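Local coordinates for protein adenylyltransferase (PDB 5NH2) that transfers AMP from ATP onto tyrosine or threonine residues of host target proteins through its Fic domain, at residues F153-G156 and N157-Q161. Sequence-based numbering, arbitrary orientation.
Sequences FREG and NGRTQ. With MG (magnesium ion), chain C.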
# COMPACT_ATOMS: atom_id res chain seq x y z
N PHE A 153 3.29 -5.16 14.29
CA PHE A 153 1.97 -5.68 14.65
C PHE A 153 1.86 -7.17 14.35
O PHE A 153 2.60 -7.72 13.53
CB PHE A 153 0.82 -4.94 13.95
CG PHE A 153 0.79 -3.47 14.24
CD1 PHE A 153 0.19 -3.00 15.40
CD2 PHE A 153 1.40 -2.56 13.38
CE1 PHE A 153 0.19 -1.65 15.70
CE2 PHE A 153 1.42 -1.20 13.68
CZ PHE A 153 0.81 -0.73 14.84
N ARG A 154 0.99 -7.84 15.11
CA ARG A 154 0.68 -9.25 14.86
C ARG A 154 0.14 -9.48 13.45
O ARG A 154 0.48 -10.49 12.82
CB ARG A 154 -0.31 -9.76 15.91
CG ARG A 154 -0.79 -11.14 15.62
CD ARG A 154 0.38 -12.10 15.54
NE ARG A 154 -0.04 -13.49 15.37
CZ ARG A 154 -0.19 -14.07 14.18
NH1 ARG A 154 0.03 -13.39 13.07
NH2 ARG A 154 -0.56 -15.35 14.10
N GLU A 155 -0.73 -8.58 12.97
CA GLU A 155 -1.26 -8.61 11.60
C GLU A 155 -1.71 -7.19 11.19
O GLU A 155 -2.00 -6.34 12.05
CB GLU A 155 -2.41 -9.63 11.51
CG GLU A 155 -3.09 -9.74 10.14
CD GLU A 155 -2.35 -10.64 9.16
OE1 GLU A 155 -2.10 -11.82 9.52
OE2 GLU A 155 -2.05 -10.17 8.04
N GLY A 156 -1.75 -6.94 9.87
CA GLY A 156 -2.05 -5.63 9.33
C GLY A 156 -0.88 -4.64 9.22
O GLY A 156 -1.12 -3.41 9.21
N ASN A 157 0.36 -5.12 9.10
CA ASN A 157 1.52 -4.22 9.07
C ASN A 157 1.62 -3.42 7.76
O ASN A 157 1.83 -2.19 7.77
CB ASN A 157 2.80 -5.02 9.32
CG ASN A 157 2.84 -5.61 10.72
OD1 ASN A 157 3.16 -4.89 11.68
ND2 ASN A 157 2.43 -6.89 10.86
N GLY A 158 1.45 -4.09 6.63
CA GLY A 158 1.55 -3.36 5.37
C GLY A 158 0.52 -2.26 5.25
O GLY A 158 0.85 -1.14 4.83
N ARG A 159 -0.75 -2.56 5.64
CA ARG A 159 -1.85 -1.61 5.43
C ARG A 159 -1.69 -0.38 6.31
O ARG A 159 -1.87 0.76 5.85
CB ARG A 159 -3.19 -2.30 5.67
CG ARG A 159 -3.61 -3.13 4.47
CD ARG A 159 -4.88 -3.98 4.74
NE ARG A 159 -4.54 -5.22 5.40
CZ ARG A 159 -5.42 -6.09 5.89
NH1 ARG A 159 -6.75 -5.87 5.83
NH2 ARG A 159 -4.95 -7.19 6.45
N THR A 160 -1.27 -0.60 7.57
CA THR A 160 -1.03 0.50 8.51
C THR A 160 0.16 1.37 8.09
O THR A 160 0.08 2.61 8.10
CB THR A 160 -0.78 -0.10 9.88
OG1 THR A 160 -1.94 -0.85 10.26
CG2 THR A 160 -0.50 0.99 10.87
N GLN A 161 1.26 0.72 7.72
CA GLN A 161 2.45 1.45 7.26
C GLN A 161 2.16 2.29 6.01
O GLN A 161 2.57 3.46 5.92
CB GLN A 161 3.57 0.45 6.98
CG GLN A 161 4.73 1.02 6.22
CD GLN A 161 5.70 -0.06 5.76
OE1 GLN A 161 5.31 -1.20 5.46
NE2 GLN A 161 6.98 0.30 5.70
MG MG C . -1.92 -8.25 6.57
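Asn-157 turns its carboxamide back over the loop and clasps both backbone polar atoms of Phe-153. Its OD1 takes the amide hydrogen of Phe-153 N at 2.6 Å on a lone pair, in the carbonyl plane. ND2 gives a straight bond (165°) to Phe-153 O at 2.8 Å; that oxygen lies in the amide plane of Asn-157, yet ND2 sits above the plane of the Phe-153 carbonyl. CG of Asn-157 stands beside its own backbone N (chi1 -66°), which swings the amide toward the loop, and the two bonds together fix its rotation. OD1 also lies at the edge of the Phe-153 ring, near CD2. Further along that ring, CE2 meets Thr-160 CG2 at 4.0 Å, while His-64 of helix 57-68 stacks on the ring.

Gly-156 is the N-cap of helix 157-171. Its carbonyl O is gripped twice by Thr-160, by OG1 at 2.9 Å and by the backbone N at 3.3 Å, the two donors arriving from opposite faces of the carbonyl plane.

The metal side is looser: Glu-155, partly exposed, bends at chi2 (83°) to bring OE2 onto the magnesium ion at 2.4 Å. Arg-159 is buried against Phe-68 and His-32 of the partner protein's chain. Its NH2 lies 3.2 Å from the ion, which sits at the guanidinium edge, in plane, but is not bound by it. From Glu-155 OE2 that NH2 is 4.5 Å away, too far for a salt bridge.

Residues 155-159 bind ATP: this is the Fic motif, HPFx(D/E)GN(G/K)R, whose loop leads into the first turn of helix 157-171.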